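Local coordinates for hydrogenase expression/formation protein HypE (Desulfovibrio vulgaris subsp. vulgaris, PDB 2Z1U) that binds ATP with magnesium ions and, as a HypE-family maturation protein, probably uses the nucleotide in hydrogenase assembly, at residues D56-D61 and I143-I148; A52-S57 and V79-M84. All blocks are in the same frame, centred on the assembly; numbering follows the deposited sequence.

Contact 1 (D56-D61 and I143-I148); sequences DSYTVD and INTTGI. With MG (magnesium ion), chain B; ATP (adenosine-5'-triphosphate), chain D.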
loop_
_atom_site.group_PDB
_atom_site.type_symbol
_atom_site.label_atom_id
_atom_site.label_comp_id
_atom_site.label_asym_id
_atom_site.label_seq_id
_atom_site.Cartn_x
_atom_site.Cartn_y
_atom_site.Cartn_z
ATOM N N ASP A 56 3.748 -3.310 -3.026
ATOM C CA ASP A 56 5.190 -3.297 -2.774
ATOM C C ASP A 56 5.591 -1.970 -2.176
ATOM O O ASP A 56 5.083 -0.928 -2.592
ATOM C CB ASP A 56 5.993 -3.541 -4.080
ATOM C CG ASP A 56 6.257 -5.009 -4.328
ATOM O OD1 ASP A 56 7.006 -5.592 -3.524
ATOM O OD2 ASP A 56 5.758 -5.580 -5.324
ATOM N N SER A 57 6.489 -2.004 -1.190
ATOM C CA SER A 57 7.091 -0.774 -0.702
ATOM C C SER A 57 8.453 -0.628 -1.355
ATOM O O SER A 57 9.103 -1.620 -1.657
ATOM C CB SER A 57 7.266 -0.765 0.813
ATOM O OG SER A 57 6.038 -0.920 1.484
ATOM N N TYR A 58 8.884 0.620 -1.530
ATOM C CA TYR A 58 10.115 0.951 -2.242
ATOM C C TYR A 58 11.011 1.742 -1.301
ATOM O O TYR A 58 10.578 2.712 -0.680
ATOM C CB TYR A 58 9.792 1.690 -3.553
ATOM C CG TYR A 58 8.993 0.787 -4.477
ATOM C CD1 TYR A 58 7.599 0.717 -4.366
ATOM C CD2 TYR A 58 9.633 -0.060 -5.411
ATOM C CE1 TYR A 58 6.852 -0.129 -5.163
ATOM C CE2 TYR A 58 8.882 -0.951 -6.229
ATOM C CZ TYR A 58 7.484 -0.971 -6.094
ATOM O OH TYR A 58 6.678 -1.786 -6.881
ATOM N N THR A 59 12.249 1.277 -1.162
ATOM C CA THR A 59 13.160 1.752 -0.116
ATOM C C THR A 59 14.542 2.038 -0.719
ATOM O O THR A 59 15.539 2.091 -0.002
ATOM C CB THR A 59 13.315 0.704 1.032
ATOM O OG1 THR A 59 13.736 -0.538 0.474
ATOM C CG2 THR A 59 11.995 0.479 1.778
ATOM N N VAL A 60 14.589 2.234 -2.032
ATOM C CA VAL A 60 15.869 2.330 -2.760
ATOM C C VAL A 60 16.748 3.472 -2.225
ATOM O O VAL A 60 16.271 4.575 -1.908
ATOM C CB VAL A 60 15.658 2.442 -4.298
ATOM C CG1 VAL A 60 15.016 3.768 -4.662
ATOM C CG2 VAL A 60 16.976 2.233 -5.086
ATOM N N ASP A 61 18.028 3.165 -2.091
ATOM C CA ASP A 61 19.025 4.130 -1.682
ATOM C C ASP A 61 20.190 3.981 -2.641
ATOM O O ASP A 61 20.785 2.901 -2.702
ATOM C CB ASP A 61 19.455 3.854 -0.240
ATOM C CG ASP A 61 20.527 4.812 0.248
ATOM O OD1 ASP A 61 21.456 4.334 0.932
ATOM O OD2 ASP A 61 20.455 6.024 -0.059
ATOM N N ILE A 143 8.023 4.685 -0.375
ATOM C CA ILE A 143 6.741 4.729 -1.070
ATOM C C ILE A 143 6.201 3.313 -1.127
ATOM O O ILE A 143 6.933 2.377 -1.489
ATOM C CB ILE A 143 6.882 5.264 -2.532
ATOM C CG1 ILE A 143 7.694 6.560 -2.584
ATOM C CG2 ILE A 143 5.502 5.454 -3.189
ATOM C CD1 ILE A 143 7.987 7.066 -4.035
ATOM N N ASN A 144 4.933 3.153 -0.760
ATOM C CA ASN A 144 4.226 1.938 -1.086
ATOM C C ASN A 144 3.285 2.195 -2.257
ATOM O O ASN A 144 2.620 3.248 -2.330
ATOM C CB ASN A 144 3.423 1.428 0.115
ATOM C CG ASN A 144 2.633 0.165 -0.218
ATOM O OD1 ASN A 144 1.574 0.250 -0.823
ATOM N ND2 ASN A 144 3.153 -1.002 0.178
ATOM N N THR A 145 3.224 1.245 -3.190
ATOM C CA THR A 145 2.179 1.295 -4.204
ATOM C C THR A 145 1.433 -0.028 -4.260
ATOM O O THR A 145 2.025 -1.083 -4.071
ATOM C CB THR A 145 2.694 1.678 -5.615
ATOM O OG1 THR A 145 3.738 0.802 -6.025
ATOM C CG2 THR A 145 3.180 3.157 -5.668
ATOM N N THR A 146 0.126 0.048 -4.510
ATOM C CA THR A 146 -0.680 -1.155 -4.677
ATOM C C THR A 146 -1.347 -1.040 -6.047
ATOM O O THR A 146 -1.831 0.031 -6.430
ATOM C CB THR A 146 -1.719 -1.271 -3.538
ATOM O OG1 THR A 146 -1.018 -1.270 -2.289
ATOM C CG2 THR A 146 -2.564 -2.537 -3.637
ATOM N N GLY A 147 -1.362 -2.147 -6.772
ATOM C CA GLY A 147 -1.902 -2.159 -8.102
ATOM C C GLY A 147 -3.090 -3.085 -8.183
ATOM O O GLY A 147 -3.131 -4.149 -7.536
ATOM N N ILE A 148 -4.040 -2.687 -9.016
ATOM C CA ILE A 148 -5.183 -3.518 -9.317
ATOM C C ILE A 148 -5.373 -3.607 -10.834
ATOM O O ILE A 148 -5.352 -2.592 -11.541
ATOM C CB ILE A 148 -6.465 -3.011 -8.577
ATOM C CG1 ILE A 148 -7.580 -4.053 -8.644
ATOM C CG2 ILE A 148 -6.939 -1.666 -9.106
ATOM C CD1 ILE A 148 -7.562 -4.974 -7.423
HETATM MG MG MG B . 7.321 -7.462 -2.850
HETATM P PG ATP D . 10.045 -7.998 -4.504
HETATM O O1G ATP D . 9.331 -7.384 -3.284
HETATM O O2G ATP D . 11.382 -8.566 -4.139
HETATM O O3G ATP D . 10.075 -7.102 -5.733
HETATM P PB ATP D . 7.714 -9.593 -5.214
HETATM O O1B ATP D . 6.990 -8.325 -4.715
HETATM O O2B ATP D . 7.360 -10.117 -6.572
HETATM O O3B ATP D . 9.280 -9.328 -5.002
HETATM P PA ATP D . 7.667 -10.728 -2.602
HETATM O O1A ATP D . 9.020 -11.401 -2.391
HETATM O O2A ATP D . 7.609 -9.346 -2.014
HETATM O O3A ATP D . 7.315 -10.778 -4.201
HETATM O "O5'" ATP D . 6.479 -11.624 -2.095
HETATM C "C5'" ATP D . 6.478 -13.051 -2.241
HETATM C "C4'" ATP D . 5.115 -13.537 -1.797
HETATM O "O4'" ATP D . 5.037 -13.312 -0.375
HETATM C "C3'" ATP D . 3.976 -12.755 -2.428
HETATM O "O3'" ATP D . 2.899 -13.673 -2.700
HETATM C "C2'" ATP D . 3.531 -11.766 -1.346
HETATM O "O2'" ATP D . 2.126 -11.525 -1.446
HETATM C "C1'" ATP D . 3.890 -12.503 -0.041
HETATM N N9 ATP D . 4.285 -11.593 1.067
HETATM C C8 ATP D . 5.446 -10.938 1.214
HETATM N N7 ATP D . 5.443 -10.220 2.361
HETATM C C5 ATP D . 4.231 -10.405 2.917
HETATM C C6 ATP D . 3.542 -9.929 4.140
HETATM N N6 ATP D . 4.175 -9.070 4.969
HETATM N N1 ATP D . 2.307 -10.365 4.363
HETATM C C2 ATP D . 1.642 -11.207 3.550
HETATM N N3 ATP D . 2.226 -11.686 2.425
HETATM C C4 ATP D . 3.488 -11.316 2.087
HETATM O O HOH W 1 5.388 -7.731 -2.599
#

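Contact 2 (A52-S57 and V79-M84); sequences AMSTDS and VNDVSM. With MG (magnesium ion), chain B; MG (magnesium ion), chain C; ATP (adenosine-5'-triphosphate), chain D.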
loop_
_atom_site.group_PDB
_atom_site.type_symbol
_atom_site.label_atom_id
_atom_site.label_comp_id
_atom_site.label_asym_id
_atom_site.label_seq_id
_atom_site.Cartn_x
_atom_site.Cartn_y
_atom_site.Cartn_z
ATOM N N ALA A 52 -6.406 -8.922 -10.393
ATOM C CA ALA A 52 -5.115 -9.195 -9.788
ATOM C C ALA A 52 -4.697 -7.987 -8.925
ATOM O O ALA A 52 -4.803 -6.846 -9.369
ATOM C CB ALA A 52 -4.094 -9.488 -10.850
ATOM N N MET A 53 -4.248 -8.257 -7.698
ATOM C CA MET A 53 -3.845 -7.213 -6.755
ATOM C C MET A 53 -2.458 -7.493 -6.154
ATOM O O MET A 53 -2.182 -8.607 -5.682
ATOM C CB MET A 53 -4.891 -7.073 -5.636
ATOM C CG MET A 53 -4.530 -6.079 -4.519
ATOM S SD MET A 53 -5.712 -6.118 -3.130
ATOM C CE MET A 53 -5.438 -4.517 -2.380
ATOM N N SER A 54 -1.599 -6.486 -6.163
ATOM C CA SER A 54 -0.236 -6.594 -5.618
ATOM C C SER A 54 0.158 -5.332 -4.865
ATOM O O SER A 54 -0.252 -4.222 -5.254
ATOM C CB SER A 54 0.745 -6.782 -6.784
ATOM O OG SER A 54 2.073 -6.892 -6.307
ATOM N N THR A 55 0.953 -5.476 -3.808
ATOM C CA THR A 55 1.521 -4.302 -3.141
ATOM C C THR A 55 3.044 -4.434 -2.998
ATOM O O THR A 55 3.552 -5.526 -2.836
ATOM C CB THR A 55 0.880 -4.043 -1.749
ATOM O OG1 THR A 55 1.227 -2.727 -1.314
ATOM C CG2 THR A 55 1.379 -5.060 -0.673
ATOM N N ASP A 56 3.748 -3.310 -3.026
ATOM C CA ASP A 56 5.190 -3.297 -2.774
ATOM C C ASP A 56 5.591 -1.970 -2.176
ATOM O O ASP A 56 5.083 -0.928 -2.592
ATOM C CB ASP A 56 5.993 -3.541 -4.080
ATOM C CG ASP A 56 6.257 -5.009 -4.328
ATOM O OD1 ASP A 56 7.006 -5.592 -3.524
ATOM O OD2 ASP A 56 5.758 -5.580 -5.324
ATOM N N SER A 57 6.489 -2.004 -1.190
ATOM C CA SER A 57 7.091 -0.774 -0.702
ATOM C C SER A 57 8.453 -0.628 -1.355
ATOM O O SER A 57 9.103 -1.620 -1.657
ATOM C CB SER A 57 7.266 -0.765 0.813
ATOM O OG SER A 57 6.038 -0.920 1.484
ATOM N N VAL A 79 3.082 -2.017 -11.410
ATOM C CA VAL A 79 2.535 -2.307 -12.742
ATOM C C VAL A 79 3.025 -3.712 -13.181
ATOM O O VAL A 79 2.220 -4.556 -13.607
ATOM C CB VAL A 79 2.936 -1.211 -13.781
ATOM C CG1 VAL A 79 2.726 -1.693 -15.238
ATOM C CG2 VAL A 79 2.163 0.092 -13.550
ATOM N N ASN A 80 4.333 -3.971 -13.040
ATOM C CA ASN A 80 4.896 -5.270 -13.408
ATOM C C ASN A 80 4.336 -6.444 -12.597
ATOM O O ASN A 80 3.963 -7.462 -13.181
ATOM C CB ASN A 80 6.451 -5.262 -13.374
ATOM C CG ASN A 80 7.037 -4.338 -14.431
ATOM O OD1 ASN A 80 6.313 -3.835 -15.297
ATOM N ND2 ASN A 80 8.321 -4.047 -14.327
ATOM N N ASP A 81 4.280 -6.315 -11.271
ATOM C CA ASP A 81 3.783 -7.408 -10.437
ATOM C C ASP A 81 2.336 -7.813 -10.779
ATOM O O ASP A 81 2.020 -8.995 -10.866
ATOM C CB ASP A 81 3.920 -7.071 -8.939
ATOM C CG ASP A 81 5.047 -7.851 -8.271
ATOM O OD1 ASP A 81 5.328 -7.667 -7.065
ATOM O OD2 ASP A 81 5.638 -8.699 -8.957
ATOM N N VAL A 82 1.464 -6.823 -10.937
ATOM C CA VAL A 82 0.095 -7.083 -11.398
ATOM C C VAL A 82 0.097 -7.835 -12.741
ATOM O O VAL A 82 -0.652 -8.807 -12.913
ATOM C CB VAL A 82 -0.724 -5.787 -11.496
ATOM C CG1 VAL A 82 -2.073 -6.046 -12.213
ATOM C CG2 VAL A 82 -0.955 -5.181 -10.089
ATOM N N SER A 83 0.947 -7.392 -13.672
ATOM C CA SER A 83 1.106 -8.037 -14.992
ATOM C C SER A 83 1.514 -9.506 -14.933
ATOM O O SER A 83 1.115 -10.297 -15.802
ATOM C CB SER A 83 2.097 -7.267 -15.887
ATOM O OG SER A 83 1.639 -5.933 -16.152
ATOM N N MET A 84 2.309 -9.872 -13.921
ATOM C CA MET A 84 2.791 -11.265 -13.785
ATOM C C MET A 84 1.670 -12.296 -13.642
ATOM O O MET A 84 1.873 -13.462 -13.940
ATOM C CB MET A 84 3.787 -11.399 -12.623
ATOM C CG MET A 84 5.040 -10.524 -12.711
ATOM S SD MET A 84 6.039 -10.739 -14.210
ATOM C CE MET A 84 5.295 -9.572 -15.368
HETATM MG MG MG B . 7.321 -7.462 -2.850
HETATM MG MG MG C . 7.490 -9.838 -8.598
HETATM P PG ATP D . 10.045 -7.998 -4.504
HETATM O O1G ATP D . 9.331 -7.384 -3.284
HETATM O O2G ATP D . 11.382 -8.566 -4.139
HETATM O O3G ATP D . 10.075 -7.102 -5.733
HETATM P PB ATP D . 7.714 -9.593 -5.214
HETATM O O1B ATP D . 6.990 -8.325 -4.715
HETATM O O2B ATP D . 7.360 -10.117 -6.572
HETATM O O3B ATP D . 9.280 -9.328 -5.002
HETATM P PA ATP D . 7.667 -10.728 -2.602
HETATM O O1A ATP D . 9.020 -11.401 -2.391
HETATM O O2A ATP D . 7.609 -9.346 -2.014
HETATM O O3A ATP D . 7.315 -10.778 -4.201
HETATM O "O5'" ATP D . 6.479 -11.624 -2.095
HETATM C "C5'" ATP D . 6.478 -13.051 -2.241
HETATM C "C4'" ATP D . 5.115 -13.537 -1.797
HETATM O "O4'" ATP D . 5.037 -13.312 -0.375
HETATM C "C3'" ATP D . 3.976 -12.755 -2.428
HETATM O "O3'" ATP D . 2.899 -13.673 -2.700
HETATM C "C2'" ATP D . 3.531 -11.766 -1.346
HETATM O "O2'" ATP D . 2.126 -11.525 -1.446
HETATM C "C1'" ATP D . 3.890 -12.503 -0.041
HETATM N N9 ATP D . 4.285 -11.593 1.067
HETATM C C8 ATP D . 5.446 -10.938 1.214
HETATM N N7 ATP D . 5.443 -10.220 2.361
HETATM C C5 ATP D . 4.231 -10.405 2.917
HETATM C C6 ATP D . 3.542 -9.929 4.140
HETATM N N6 ATP D . 4.175 -9.070 4.969
HETATM N N1 ATP D . 2.307 -10.365 4.363
HETATM C C2 ATP D . 1.642 -11.207 3.550
HETATM N N3 ATP D . 2.226 -11.686 2.425
HETATM C C4 ATP D . 3.488 -11.316 2.087
HETATM O O HOH W 1 5.388 -7.731 -2.599
HETATM O O HOH W 2 9.478 -11.195 -7.907
#

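Contact 1 (D56-D61 and I143-I148)
Chi1 of -63° sets Tyr58 CG anti to the carbonyl carbon, beside its own backbone N, while the first torsion of Thr145 places OG1 between backbone N and carbonyl carbon. Both side chains lie on one face of the sheet, where they cross at about a right angle with Tyr58 CE1 3.4 Å from Thr145 OG1. Thr78 OG1 hydrogen-bonds both hydroxyls, and Thr145 OG1 also meets Ala74 O, so these buried polar ends are satisfied from helix 70-83. Ile143 O lies near the ring plane, at its edge, and also accepts a short, bent bond from Tyr58 N, 2.6 Å long with 142° at the hydrogen. The ladder is antiparallel. Asp56 N bonds Thr145 O at 3.0 Å. Thr145 N returns to Asp56 O at 2.9 Å, and both bonds are straighter, above 160° at the hydrogen. Ile143 N reaches Tyr58 O. Ser57 and Asn144 form the non-hydrogen-bonded pair, CA to CA 4.0 Å. From the same strand Asp56 extends OD1 to a magnesium ion, 2.0 Å away, which ATP and Asp129 of the second subunit also bind. Helix 70-83 packs on Tyr58 through Ile70 and Leu73, while strand 87-99 and helix 104-121 flank Ile143 and Thr145.

Contact 2 (A52-S57 and V79-M84)
The ATP-binding site with its two magnesium ions lies where strand 50-58 meets the C-terminal part of helix 70-83, and the contact supplies one metal-binding carboxylate from each element. Asp56 and Asp81 approach at about a right angle, their carboxylate planes 32° apart, with Asp56 OD2 2.8 Å from Asp81 OD1. Such a close approach of two carboxylate oxygens is consistent with the magnesium ions, a different one for each aspartate, that the carboxylates bind through their other oxygens. Asp81 OD2 binds its ion at 2.2 Å, and ATP O2B binds the same ion at 2.0 Å. Asp220 and Asp41 of the second subunit also bind it. The β-phosphate therefore joins the two metals, since its O1B belongs to the ion held by Asp56. A water bound to the Asp56 ion lies 2.9 Å, O to O, from Thr55 O, a hydrogen bond that ties the strand backbone to the metal shell.

Beneath the carboxylates the packing is close. Chi1 of -180° turns Ser54 OG away from its own N, and OG comes to 3.2 Å from Asp81 CB; this hydroxyl is hydrogen-bonded to Asp41 O of the second subunit. The two methyls of Val82 spread along the strand: CG2 lies 4.0 Å from Ser54 CB, and CG1 lies 4.2 Å from Ala52 CB. The axes of the short segments 52-57 and 79-83 run at 143° and come within 7.5 Å. Strand 87-99 touches Ala52 and Val82 through Ala87 and Pro89, while helix 202-212 packs against Ser83.

In the fold
From the N terminus, strand 50-58 comes first and serves both contacts. Contact 2 closes the shorter loop, with 21 residues between its segments, as the chain turns back through helix 70-83. Contact 1 closes the longer one, spanning 81 residues until strand 141-151 returns beside strand 50-58; the two loops start from the same strand, and the return at 79-84 falls inside the longer span. The two share Asp56 and Ser57, and Gly147 N lies 2.8 Å from Ser54 O, a probable hydrogen bond continuing the ladder. Together they tie the helix and the neighbouring strand to one edge strand, beside ATP and the second subunit.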